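Local coordinates for protease VP4 (Blotched snakehead virus, PDB 2GEF), which is a birnavirus serine endopeptidase with a serine/lysine catalytic dyad, released from the viral structural polyprotein, which it probably cleaves into its mature products, at residues V36-D40 with N41-S45; I49-R52 with G53-D57; M59-D62 with V63-S66; F169-L172 with K173-A177. One frame throughout, in Å; residues are numbered along the deposited sequence.

Overall arrangement
From the N terminus the chain first closes contact 1, the turn of the hairpin between strands 31-38 and 43-52. Strand 43-52 then runs on through the sheet to contact 2, where it ends and bends into a loop, and contact 3 follows at once in the short helix 61-64. Contact 4, much later, lies in helix 170-178, from its N-cap onward. All four are local and in series, so none nests in or crosses another. In space they form two pairs: contact 4 packs on contact 1 beside the active site, whereas contacts 2 and 3 meet through Arg56 and Arg64, with contacts 2 and 4 on opposite sides of the chain's centre.

Contact 1 (V36-D40 with N41-S45); sequences VAFGD and NHSTS
Ala37 and Thr44 face each other as an antiparallel hydrogen-bonded pair, and two backbone bonds join the strands here. Thr44 N reaches Ala37 O at 2.7 Å, while the return bond from Ala37 N to Thr44 O is longer, 3.2 Å, and arrives from above the carbonyl plane. The hydroxyl of Thr44 sits between its own backbone N and carbonyl carbon (chi1 58°), which brings OG1 to 3.2 Å from Ala37 CB; Met129 packs against both residues on this face. The opposite face carries Val36, Phe38, Ser43 and Ser45. Ser43 OG lies 3.4 Å from Phe38 CD2, at the edge of the ring and near its plane, while the ring itself meets that of Phe169 at an interplanar angle of about 50°. Val36 CG1 approaches Ser45 OG, whose own hydrogen bond goes to Leu172 O, and Val36 also packs on the catalytic Lys173. The arrangement is a beta hairpin, strand 31-38 returning as strand 43-52, with one face of its end laid on helix 170-178. Toward the solvent the pairing thins out. Gly39 N still gives a good bond to His42 O, 2.8 Å long, but beyond it the chain reverses through exposed Asp40 and Asn41. With positive phi at Asn41, the 2.9 Å bond from His42 N to Asp40 O fits a classic gamma turn, bent to 133° at the hydrogen; Asp40 CB points away from residues 41-45, and the end of the Asn41 side chain leads away from residues 36-40.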
ATOM      1  N   VAL A  36      -0.373  -8.506   1.419  1.00 10.46           N
ATOM      2  CA  VAL A  36      -0.258  -9.818   2.067  1.00 10.71           C
ATOM      3  C   VAL A  36      -0.486 -10.918   0.931  1.00 12.44           C
ATOM      4  O   VAL A  36      -1.224 -10.680  -0.078  1.00 14.40           O
ATOM      5  CB  VAL A  36      -1.215  -9.957   3.269  1.00  9.50           C
ATOM      6  CG1 VAL A  36      -1.086  -8.826   4.277  1.00  5.21           C
ATOM      7  CG2 VAL A  36      -2.672 -10.115   2.822  1.00  9.19           C
ATOM      8  N   ALA A  37       0.164 -12.066   1.094  1.00 11.17           N
ATOM      9  CA  ALA A  37       0.013 -13.213   0.244  1.00 10.21           C
ATOM     10  C   ALA A  37       0.177 -14.478   1.097  1.00 10.78           C
ATOM     11  O   ALA A  37       0.873 -14.465   2.189  1.00 10.20           O
ATOM     12  CB  ALA A  37       0.989 -13.189  -0.847  1.00 10.11           C
ATOM     13  N   PHE A  38      -0.516 -15.526   0.638  1.00  8.65           N
ATOM     14  CA  PHE A  38      -0.591 -16.881   1.322  1.00  9.37           C
ATOM     15  C   PHE A  38      -0.162 -18.034   0.451  1.00  7.44           C
ATOM     16  O   PHE A  38      -0.751 -18.222  -0.586  1.00  9.42           O
ATOM     17  CB  PHE A  38      -2.030 -17.114   1.867  1.00  9.75           C
ATOM     18  CG  PHE A  38      -2.614 -15.872   2.512  1.00  9.80           C
ATOM     19  CD1 PHE A  38      -3.358 -14.972   1.769  1.00  3.43           C
ATOM     20  CD2 PHE A  38      -2.359 -15.604   3.836  1.00 12.55           C
ATOM     21  CE1 PHE A  38      -3.832 -13.750   2.345  1.00 10.71           C
ATOM     22  CE2 PHE A  38      -2.829 -14.457   4.450  1.00  9.89           C
ATOM     23  CZ  PHE A  38      -3.587 -13.504   3.679  1.00 11.22           C
ATOM     24  N   GLY A  39       0.790 -18.880   0.877  1.00  7.86           N
ATOM     25  CA  GLY A  39       0.920 -20.225   0.226  1.00  7.57           C
ATOM     26  C   GLY A  39       0.714 -21.381   1.237  1.00  7.59           C
ATOM     27  O   GLY A  39       0.368 -21.145   2.432  1.00  5.45           O
ATOM     28  N   ASP A  40       0.930 -22.609   0.759  1.00  5.43           N
ATOM     29  CA  ASP A  40       1.053 -23.814   1.574  1.00  9.75           C
ATOM     30  C   ASP A  40       2.294 -23.405   2.378  1.00 10.70           C
ATOM     31  O   ASP A  40       3.072 -22.648   1.879  1.00 13.10           O
ATOM     32  CB  ASP A  40       1.445 -25.071   0.685  1.00  7.66           C
ATOM     33  CG  ASP A  40       0.628 -25.223  -0.543  1.00 11.81           C
ATOM     34  OD1 ASP A  40      -0.514 -24.719  -0.619  1.00  7.85           O
ATOM     35  OD2 ASP A  40       1.170 -25.890  -1.465  1.00 16.38           O
ATOM     36  N   ASN A  41       2.522 -23.766   3.598  1.00 13.08           N
ATOM     37  CA  ASN A  41       3.899 -23.338   4.096  1.00 12.22           C
ATOM     38  C   ASN A  41       3.993 -22.028   4.807  1.00 12.08           C
ATOM     39  O   ASN A  41       4.168 -22.022   5.994  1.00 11.03           O
ATOM     40  CB  ASN A  41       4.997 -23.351   2.964  1.00 14.39           C
ATOM     41  CG  ASN A  41       6.443 -23.035   3.504  1.00 17.96           C
ATOM     42  OD1 ASN A  41       6.913 -21.878   3.493  1.00 28.86           O
ATOM     43  ND2 ASN A  41       7.146 -24.082   3.955  1.00 18.96           N
ATOM     44  N   HIS A  42       3.863 -20.908   4.075  1.00 13.26           N
ATOM     45  CA  HIS A  42       3.969 -19.544   4.644  1.00 13.83           C
ATOM     46  C   HIS A  42       3.060 -18.421   4.015  1.00 12.87           C
ATOM     47  O   HIS A  42       2.623 -18.501   2.897  1.00 13.38           O
ATOM     48  CB  HIS A  42       5.485 -19.143   4.810  1.00 13.70           C
ATOM     49  CG  HIS A  42       6.080 -18.514   3.596  1.00 22.16           C
ATOM     50  ND1 HIS A  42       5.740 -18.902   2.317  1.00 32.04           N
ATOM     51  CD2 HIS A  42       6.907 -17.446   3.451  1.00 26.70           C
ATOM     52  CE1 HIS A  42       6.340 -18.101   1.439  1.00 28.81           C
ATOM     53  NE2 HIS A  42       7.078 -17.230   2.102  1.00 26.29           N
ATOM     54  N   SER A  43       2.843 -17.389   4.801  1.00 11.48           N
ATOM     55  CA  SER A  43       2.234 -16.149   4.458  1.00  9.14           C
ATOM     56  C   SER A  43       3.309 -15.080   4.496  1.00  9.11           C
ATOM     57  O   SER A  43       4.317 -15.261   5.181  1.00  6.44           O
ATOM     58  CB  SER A  43       1.120 -15.764   5.445  1.00  8.15           C
ATOM     59  OG  SER A  43       0.260 -16.899   5.633  1.00  7.83           O
ATOM     60  N   THR A  44       3.064 -14.000   3.720  1.00  7.68           N
ATOM     61  CA  THR A  44       3.926 -12.862   3.595  1.00 10.57           C
ATOM     62  C   THR A  44       3.138 -11.547   3.869  1.00  8.96           C
ATOM     63  O   THR A  44       1.999 -11.518   3.660  1.00  8.91           O
ATOM     64  CB  THR A  44       4.597 -12.763   2.080  1.00  9.86           C
ATOM     65  OG1 THR A  44       3.536 -12.708   1.077  1.00 16.08           O
ATOM     66  CG2 THR A  44       5.498 -13.976   1.784  1.00 10.69           C
ATOM     67  N   SER A  45       3.824 -10.516   4.349  1.00  7.68           N
ATOM     68  CA  SER A  45       3.288  -9.162   4.550  1.00  8.40           C
ATOM     69  C   SER A  45       4.500  -8.310   4.235  1.00  8.12           C
ATOM     70  O   SER A  45       5.656  -8.546   4.817  1.00  8.49           O
ATOM     71  CB  SER A  45       2.973  -8.991   6.070  1.00  8.70           C
ATOM     72  OG  SER A  45       2.356  -7.818   6.298  1.00 10.81           O
TER

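Contact 2 (I49-R52 with G53-D57); sequences IAVR and GDHRD
His55 folds back on the end of strand 49-52 and grips it through a side-chain-to-backbone hydrogen bond to Arg52. Its CB is directed toward the strand, and CG stands anti to the carbonyl carbon (chi1 -51°), a setting that brings the imidazole back to the Arg52 carbonyl. Along the ring, His55 CD2 comes first: it lies 3.9 Å from Val51 CB and 3.6 Å from Arg52 O. On the other flank of the tip, His55 CE1 is a little more distant from the same oxygen, 3.9 Å from Arg52 O. Between them His55 NE2 donates to Arg52 O at 2.8 Å in a fairly straight bond, 160° at the hydrogen. The oxygen sits almost in the ring plane, but seen from the acceptor the donor stands well above the carbonyl plane, so the bond is well directed only at its imidazole end. His55 NE2 also makes a van der Waals contact with Val51 CG1 at 3.6 Å, the methyl approaching obliquely to the ring; the valine and histidine side chains cross at about a right angle. Arg52 itself extends the other way, its NH2 bonded to Ala144 O and Leu147 O at the end of helix 138-146. Gly53, with positive phi, makes the bend, while its O and the N of His55 both bond Thr105 OG1 on the adjoining strand. Thus a histidine three residues on closes the turn where strand 43-52 leaves the sheet, a local side-chain-to-main-chain hydrogen bond at a strand end.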
ATOM      1  N   ILE A  49       4.775   0.864  -2.332  1.00 15.02           N
ATOM      2  CA  ILE A  49       4.580   2.298  -2.426  1.00 17.29           C
ATOM      3  C   ILE A  49       3.863   2.517  -3.682  1.00 16.68           C
ATOM      4  O   ILE A  49       4.257   1.898  -4.604  1.00 18.63           O
ATOM      5  CB  ILE A  49       5.842   3.164  -2.415  1.00 16.67           C
ATOM      6  CG1 ILE A  49       5.380   4.607  -2.099  1.00 11.30           C
ATOM      7  CG2 ILE A  49       6.761   3.003  -3.729  1.00 20.06           C
ATOM      8  CD1 ILE A  49       6.431   5.540  -1.915  1.00 16.25           C
ATOM      9  N   ALA A  50       2.706   3.190  -3.638  1.00 17.83           N
ATOM     10  CA  ALA A  50       2.029   3.629  -4.875  1.00 18.41           C
ATOM     11  C   ALA A  50       2.602   5.037  -5.198  1.00 18.39           C
ATOM     12  O   ALA A  50       2.622   5.951  -4.275  1.00 14.68           O
ATOM     13  CB  ALA A  50       0.609   3.806  -4.623  1.00 17.26           C
ATOM     14  N   VAL A  51       3.021   5.216  -6.454  1.00 16.55           N
ATOM     15  CA  VAL A  51       3.524   6.606  -6.939  1.00 16.51           C
ATOM     16  C   VAL A  51       2.781   6.934  -8.170  1.00 16.50           C
ATOM     17  O   VAL A  51       2.553   6.076  -9.030  1.00 17.24           O
ATOM     18  CB  VAL A  51       5.090   6.622  -7.159  1.00 15.76           C
ATOM     19  CG1 VAL A  51       5.632   8.166  -7.223  1.00 18.02           C
ATOM     20  CG2 VAL A  51       5.703   6.038  -5.921  1.00 10.03           C
ATOM     21  N   ARG A  52       2.337   8.161  -8.261  1.00 16.65           N
ATOM     22  CA  ARG A  52       1.749   8.640  -9.566  1.00 15.66           C
ATOM     23  C   ARG A  52       2.736   8.753 -10.742  1.00 16.14           C
ATOM     24  O   ARG A  52       3.895   9.118 -10.606  1.00 14.20           O
ATOM     25  CB  ARG A  52       0.830   9.864  -9.368  1.00 16.38           C
ATOM     26  CG  ARG A  52       1.483  11.135  -8.663  1.00 17.69           C
ATOM     27  CD  ARG A  52       0.701  12.443  -8.908  1.00 15.89           C
ATOM     28  NE  ARG A  52       1.391  13.637  -8.345  1.00 14.85           N
ATOM     29  CZ  ARG A  52       1.334  14.009  -7.077  1.00 17.35           C
ATOM     30  NH1 ARG A  52       1.949  15.109  -6.765  1.00 29.40           N
ATOM     31  NH2 ARG A  52       0.760  13.262  -6.096  1.00 17.16           N
ATOM     32  N   GLY A  53       2.217   8.365 -11.892  1.00 17.23           N
ATOM     33  CA  GLY A  53       2.885   8.394 -13.243  1.00 18.81           C
ATOM     34  C   GLY A  53       3.362   6.957 -13.457  1.00 18.32           C
ATOM     35  O   GLY A  53       3.087   6.066 -12.659  1.00 14.08           O
ATOM     36  N   ASP A  54       4.112   6.753 -14.526  1.00 19.31           N
ATOM     37  CA  ASP A  54       4.607   5.449 -14.822  1.00 18.57           C
ATOM     38  C   ASP A  54       6.096   5.253 -14.518  1.00 17.78           C
ATOM     39  O   ASP A  54       6.953   5.912 -15.036  1.00 16.18           O
ATOM     40  CB  ASP A  54       4.037   4.921 -16.185  1.00 23.89           C
ATOM     41  CG  ASP A  54       5.009   4.985 -17.331  1.00 23.69           C
ATOM     42  OD1 ASP A  54       5.973   5.736 -17.172  1.00 36.51           O
ATOM     43  OD2 ASP A  54       4.762   4.424 -18.419  1.00 24.92           O
ATOM     44  N   HIS A  55       6.346   4.367 -13.559  1.00 18.28           N
ATOM     45  CA  HIS A  55       7.684   4.055 -13.014  1.00 18.36           C
ATOM     46  C   HIS A  55       7.912   2.635 -13.215  1.00 18.94           C
ATOM     47  O   HIS A  55       8.563   1.973 -12.397  1.00 19.39           O
ATOM     48  CB  HIS A  55       7.809   4.409 -11.523  1.00 20.37           C
ATOM     49  CG  HIS A  55       7.375   5.824 -11.197  1.00 18.98           C
ATOM     50  ND1 HIS A  55       8.250   6.896 -11.193  1.00 24.60           N
ATOM     51  CD2 HIS A  55       6.156   6.339 -10.931  1.00 16.46           C
ATOM     52  CE1 HIS A  55       7.591   8.014 -10.898  1.00 24.31           C
ATOM     53  NE2 HIS A  55       6.309   7.711 -10.779  1.00 21.85           N
ATOM     54  N   ARG A  56       7.346   2.169 -14.329  1.00 18.14           N
ATOM     55  CA  ARG A  56       7.586   0.843 -14.940  1.00 18.96           C
ATOM     56  C   ARG A  56       9.100   0.476 -14.941  1.00 19.40           C
ATOM     57  O   ARG A  56       9.504  -0.708 -14.685  1.00 20.32           O
ATOM     58  CB  ARG A  56       6.976   0.809 -16.328  1.00 14.18           C
ATOM     59  CG  ARG A  56       5.506   0.760 -16.178  1.00 24.19           C
ATOM     60  CD  ARG A  56       4.655   1.002 -17.471  1.00 27.44           C
ATOM     61  NE  ARG A  56       4.269  -0.323 -17.935  1.00 30.39           N
ATOM     62  CZ  ARG A  56       3.908  -0.559 -19.214  1.00 34.25           C
ATOM     63  NH1 ARG A  56       3.809   0.506 -20.049  1.00 15.10           N
ATOM     64  NH2 ARG A  56       3.674  -1.835 -19.631  1.00 26.52           N
ATOM     65  N   ASP A  57       9.930   1.488 -15.195  1.00 18.12           N
ATOM     66  CA  ASP A  57      11.388   1.252 -15.266  1.00 19.92           C
ATOM     67  C   ASP A  57      11.972   0.737 -13.999  1.00 18.24           C
ATOM     68  O   ASP A  57      13.133   0.420 -13.969  1.00 18.30           O
ATOM     69  CB  ASP A  57      12.188   2.515 -15.564  1.00 20.93           C
ATOM     70  CG  ASP A  57      11.849   3.682 -14.656  1.00 21.44           C
ATOM     71  OD1 ASP A  57      10.683   4.036 -14.609  1.00 23.64           O
ATOM     72  OD2 ASP A  57      12.757   4.245 -14.022  1.00 25.97           O
TER

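Contact 3 (M59-D62 with V63-S66); sequences MSPD and VRDS
Arg64 curls back over the residues that lead into its own helix. Its CG lies 3.5 Å from Met59 CB and 3.0 Å from Ser60 O, and bends at chi2 and chi3 then turn the guanidinium over the start of the turn. One face of the guanidinium is covered by Pro61, whose N lies over its centre, and by Ser60 C nearer the rim; Pro61 CG is 3.8 Å from Arg64 NH1, the two side chains running side by side. NH2 comes close to Met59 O, though at an angle too poor for a hydrogen bond. Within the turn itself, Ser60 O receives two weak bonds, from Val63 N at 3.4 Å and Arg64 N at 3.3 Å. The next layer is the N-cap: Ser60 OG, lying anti to its own nitrogen (chi1 178°), accepts a weak, 3.4 Å bond from Asp62 N, as befits the start of the short, weakly bonded helix 61-64. Met59, modelled as selenomethionine, bends its chain toward the Val63 side, but the modelled closeness of the two methyls is doubtful. Farther out, Met59 packs on Thr105 and Leu107 of strand 104-109, Ser60 and Pro61 rest on Trp126, and Arg64 O accepts from Arg56 NH2.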
HETATM    1  N   MSE A  59       9.987  -1.371 -11.901  1.00 19.92           N
HETATM    2  CA  MSE A  59       9.388  -2.702 -11.711  1.00 22.69           C
HETATM    3  C   MSE A  59      10.263  -3.805 -12.181  1.00 21.68           C
HETATM    4  O   MSE A  59      10.977  -3.619 -13.196  1.00 22.86           O
HETATM    5  CB  MSE A  59       8.136  -2.808 -12.551  1.00 20.35           C
HETATM    6  CG  MSE A  59       7.046  -1.784 -12.017  1.00 27.14           C
HETATM    7 SE   MSE A  59       5.455  -1.689 -12.987  1.00 34.45          SE
HETATM    8  CE  MSE A  59       4.622  -3.223 -12.268  1.00 30.42           C
ATOM      9  N   SER A  60      10.151  -4.978 -11.550  1.00 20.31           N
ATOM     10  CA  SER A  60      10.556  -6.285 -12.220  1.00 21.49           C
ATOM     11  C   SER A  60       9.882  -6.443 -13.623  1.00 19.67           C
ATOM     12  O   SER A  60       8.732  -5.957 -13.784  1.00 20.06           O
ATOM     13  CB  SER A  60      10.139  -7.473 -11.312  1.00 20.26           C
ATOM     14  OG  SER A  60      10.463  -8.667 -11.941  1.00 24.62           O
ATOM     15  N   PRO A  61      10.528  -7.123 -14.617  1.00 20.02           N
ATOM     16  CA  PRO A  61       9.786  -7.388 -15.925  1.00 20.52           C
ATOM     17  C   PRO A  61       8.512  -8.309 -15.747  1.00 21.14           C
ATOM     18  O   PRO A  61       7.489  -8.211 -16.442  1.00 19.49           O
ATOM     19  CB  PRO A  61      10.853  -8.080 -16.789  1.00 21.58           C
ATOM     20  CG  PRO A  61      12.226  -7.767 -16.127  1.00 19.54           C
ATOM     21  CD  PRO A  61      11.953  -7.572 -14.660  1.00 20.01           C
ATOM     22  N   ASP A  62       8.575  -9.171 -14.726  1.00 21.55           N
ATOM     23  CA  ASP A  62       7.621 -10.240 -14.505  1.00 21.39           C
ATOM     24  C   ASP A  62       6.314  -9.584 -14.072  1.00 23.02           C
ATOM     25  O   ASP A  62       5.288 -10.273 -14.152  1.00 24.10           O
ATOM     26  CB  ASP A  62       8.068 -11.113 -13.323  1.00 23.00           C
ATOM     27  CG  ASP A  62       9.266 -12.049 -13.658  1.00 26.47           C
ATOM     28  OD1 ASP A  62       9.550 -12.367 -14.836  1.00 26.23           O
ATOM     29  OD2 ASP A  62       9.912 -12.468 -12.681  1.00 34.05           O
ATOM     30  N   VAL A  63       6.315  -8.298 -13.633  1.00 21.29           N
ATOM     31  CA  VAL A  63       5.043  -7.588 -13.282  1.00 21.66           C
ATOM     32  C   VAL A  63       4.616  -6.365 -14.111  1.00 21.05           C
ATOM     33  O   VAL A  63       3.443  -5.955 -14.102  1.00 20.90           O
ATOM     34  CB  VAL A  63       5.003  -7.259 -11.792  1.00 21.42           C
ATOM     35  CG1 VAL A  63       4.008  -6.230 -11.565  1.00 24.15           C
ATOM     36  CG2 VAL A  63       4.628  -8.565 -10.928  1.00 20.51           C
ATOM     37  N   ARG A  64       5.578  -5.811 -14.833  1.00 21.61           N
ATOM     38  CA  ARG A  64       5.397  -4.674 -15.765  1.00 21.33           C
ATOM     39  C   ARG A  64       4.176  -4.628 -16.680  1.00 19.86           C
ATOM     40  O   ARG A  64       3.722  -3.554 -16.876  1.00 20.48           O
ATOM     41  CB  ARG A  64       6.657  -4.363 -16.627  1.00 21.86           C
ATOM     42  CG  ARG A  64       7.972  -3.966 -15.898  1.00 25.65           C
ATOM     43  CD  ARG A  64       8.946  -2.944 -16.647  1.00 21.39           C
ATOM     44  NE  ARG A  64      10.143  -3.556 -17.209  1.00 22.99           N
ATOM     45  CZ  ARG A  64      11.378  -3.550 -16.705  1.00 22.61           C
ATOM     46  NH1 ARG A  64      12.305  -4.143 -17.387  1.00 23.77           N
ATOM     47  NH2 ARG A  64      11.740  -2.975 -15.576  1.00 23.27           N
ATOM     48  N   ASP A  65       3.699  -5.722 -17.271  1.00 18.67           N
ATOM     49  CA  ASP A  65       2.511  -5.740 -18.152  1.00 21.14           C
ATOM     50  C   ASP A  65       1.156  -5.838 -17.444  1.00 19.82           C
ATOM     51  O   ASP A  65       0.123  -5.999 -18.078  1.00 20.87           O
ATOM     52  CB  ASP A  65       2.460  -7.006 -19.091  1.00 22.84           C
ATOM     53  CG  ASP A  65       3.754  -7.306 -19.870  1.00 28.52           C
ATOM     54  OD1 ASP A  65       4.311  -6.411 -20.527  1.00 32.45           O
ATOM     55  OD2 ASP A  65       4.175  -8.489 -19.848  1.00 35.87           O
ATOM     56  N   SER A  66       1.171  -5.997 -16.145  1.00 19.35           N
ATOM     57  CA  SER A  66      -0.081  -6.214 -15.393  1.00 19.94           C
ATOM     58  C   SER A  66      -0.634  -4.812 -15.030  1.00 17.61           C
ATOM     59  O   SER A  66       0.147  -3.935 -14.757  1.00 18.12           O
ATOM     60  CB  SER A  66       0.256  -7.121 -14.151  1.00 19.17           C
ATOM     61  OG  SER A  66      -0.919  -7.716 -13.618  1.00 24.11           O
TER

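Contact 4 (F169-L172 with K173-A177); sequences FGNL and KARAA
Lys173 N donates to Phe169 O at 2.8 Å, a nearly straight bond (168° at the hydrogen) that arrives almost head-on to the carbonyl. One residue on, Ala174 N bonds Gly170 O, also at 2.8 Å, though more bent at the hydrogen. The third link of the turn, Arg175 N to Asn171 O, is weak at 3.5 Å. Phe169 holds the N-cap position with positive phi, and Asn171 N, in the first turn, is taken up by the carboxylate oxygen OD2 of Asp190. Around these bonds the stems of Lys173 and Arg175 lie along the backbone. The lysine chain leaves beside its own nitrogen (chi1 -74°) and runs past the Phe169 carbonyl: Lys173 CG is 3.4 Å from Phe169 O, and CE reaches 4.0 Å from Phe169 CB before a bend at chi4 turns NZ away from this turn. On the exposed side Arg175 packs its aliphatic stem on the preceding turn, CB 3.2 Å from Leu172 O and CG 3.4 Å from Asn171 O. Buried Leu172 sits against Leu12 and Tyr14. Beyond the helix, the lysine side chain touches Pro34 and Val167, and NZ makes a weak hydrogen bond to Thr156 OG1. Its side chain comes within about 3 Å of that of the nucleophile Ser136, nearest atoms compared, so the first turn of helix 170-178 presents the lysine general base of a serine/lysine catalytic dyad.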
ATOM      1  N   PHE A 169      -7.137  -9.223   7.441  1.00 10.65           N
ATOM      2  CA  PHE A 169      -5.627  -9.280   7.584  1.00  9.12           C
ATOM      3  C   PHE A 169      -4.976  -8.073   8.227  1.00  6.05           C
ATOM      4  O   PHE A 169      -3.803  -7.888   8.067  1.00  5.55           O
ATOM      5  CB  PHE A 169      -4.929  -9.710   6.249  1.00  9.27           C
ATOM      6  CG  PHE A 169      -5.689 -10.887   5.554  1.00 11.90           C
ATOM      7  CD1 PHE A 169      -5.803 -12.147   6.202  1.00 11.31           C
ATOM      8  CD2 PHE A 169      -6.259 -10.749   4.261  1.00  8.16           C
ATOM      9  CE1 PHE A 169      -6.571 -13.212   5.606  1.00  9.21           C
ATOM     10  CE2 PHE A 169      -6.988 -11.830   3.676  1.00 10.49           C
ATOM     11  CZ  PHE A 169      -7.159 -13.029   4.379  1.00  8.74           C
ATOM     12  N   GLY A 170      -5.711  -7.276   8.954  1.00  5.83           N
ATOM     13  CA  GLY A 170      -5.146  -6.122   9.646  1.00  7.54           C
ATOM     14  C   GLY A 170      -3.878  -6.400  10.490  1.00  8.40           C
ATOM     15  O   GLY A 170      -2.868  -5.763  10.411  1.00  9.29           O
ATOM     16  N   ASN A 171      -3.981  -7.313  11.403  1.00 10.30           N
ATOM     17  CA  ASN A 171      -2.851  -7.772  12.124  1.00 10.38           C
ATOM     18  C   ASN A 171      -1.583  -8.211  11.363  1.00  9.47           C
ATOM     19  O   ASN A 171      -0.497  -7.917  11.737  1.00  8.59           O
ATOM     20  CB  ASN A 171      -3.325  -8.958  12.936  1.00 12.14           C
ATOM     21  CG  ASN A 171      -2.369  -9.238  14.017  1.00 20.54           C
ATOM     22  OD1 ASN A 171      -1.209  -9.616  13.751  1.00 28.53           O
ATOM     23  ND2 ASN A 171      -2.744  -8.880  15.229  1.00 29.00           N
ATOM     24  N   LEU A 172      -1.711  -8.999  10.324  1.00  8.36           N
ATOM     25  CA  LEU A 172      -0.576  -9.316   9.523  1.00  7.74           C
ATOM     26  C   LEU A 172      -0.066  -8.096   8.686  1.00  7.56           C
ATOM     27  O   LEU A 172       1.165  -7.976   8.444  1.00  5.47           O
ATOM     28  CB  LEU A 172      -0.992 -10.458   8.545  1.00 10.03           C
ATOM     29  CG  LEU A 172       0.011 -11.013   7.529  1.00  4.63           C
ATOM     30  CD1 LEU A 172       1.052 -11.679   8.269  1.00  2.00           C
ATOM     31  CD2 LEU A 172      -0.780 -12.073   6.635  1.00  3.48           C
ATOM     32  N   LYS A 173      -1.028  -7.306   8.179  1.00  5.90           N
ATOM     33  CA  LYS A 173      -0.728  -6.000   7.568  1.00  4.73           C
ATOM     34  C   LYS A 173       0.057  -5.088   8.443  1.00  6.37           C
ATOM     35  O   LYS A 173       1.058  -4.584   7.905  1.00  7.44           O
ATOM     36  CB  LYS A 173      -1.934  -5.295   6.917  1.00  2.00           C
ATOM     37  CG  LYS A 173      -2.308  -5.896   5.715  1.00  2.00           C
ATOM     38  CD  LYS A 173      -3.748  -5.361   5.346  1.00 10.80           C
ATOM     39  CE  LYS A 173      -4.337  -6.278   4.355  1.00 10.79           C
ATOM     40  NZ  LYS A 173      -4.326  -5.695   3.049  1.00 16.11           N
ATOM     41  N   ALA A 174      -0.255  -4.983   9.770  1.00  6.52           N
ATOM     42  CA  ALA A 174       0.422  -4.078  10.702  1.00  7.35           C
ATOM     43  C   ALA A 174       1.876  -4.511  10.847  1.00 11.52           C
ATOM     44  O   ALA A 174       2.800  -3.653  10.923  1.00 12.35           O
ATOM     45  CB  ALA A 174      -0.233  -4.161  12.102  1.00  8.77           C
ATOM     46  N   ARG A 175       2.126  -5.831  10.849  1.00  9.60           N
ATOM     47  CA  ARG A 175       3.498  -6.283  10.873  1.00 10.45           C
ATOM     48  C   ARG A 175       4.379  -5.560   9.847  1.00  8.40           C
ATOM     49  O   ARG A 175       5.442  -5.224  10.124  1.00 11.73           O
ATOM     50  CB  ARG A 175       3.575  -7.795  10.609  1.00 10.35           C
ATOM     51  CG  ARG A 175       2.837  -8.619  11.542  1.00 16.06           C
ATOM     52  CD  ARG A 175       3.527  -8.575  12.880  1.00 23.44           C
ATOM     53  NE  ARG A 175       3.010  -9.637  13.718  1.00 25.77           N
ATOM     54  CZ  ARG A 175       3.668 -10.204  14.725  1.00 26.56           C
ATOM     55  NH1 ARG A 175       4.942  -9.806  15.068  1.00 21.71           N
ATOM     56  NH2 ARG A 175       3.023 -11.176  15.383  1.00 29.32           N
ATOM     57  N   ALA A 176       3.903  -5.323   8.647  1.00 10.39           N
ATOM     58  CA  ALA A 176       4.664  -4.840   7.521  1.00  8.67           C
ATOM     59  C   ALA A 176       4.954  -3.381   7.783  1.00  9.19           C
ATOM     60  O   ALA A 176       6.026  -2.845   7.481  1.00 11.03           O
ATOM     61  CB  ALA A 176       3.802  -5.044   6.228  1.00  6.27           C
ATOM     62  N   ALA A 177       4.011  -2.719   8.382  1.00  9.33           N
ATOM     63  CA  ALA A 177       4.197  -1.330   8.676  1.00  8.61           C
ATOM     64  C   ALA A 177       5.161  -1.172   9.850  1.00  8.08           C
ATOM     65  O   ALA A 177       5.997  -0.313   9.792  1.00  7.93           O
ATOM     66  CB  ALA A 177       2.820  -0.695   9.039  1.00  7.82           C
TER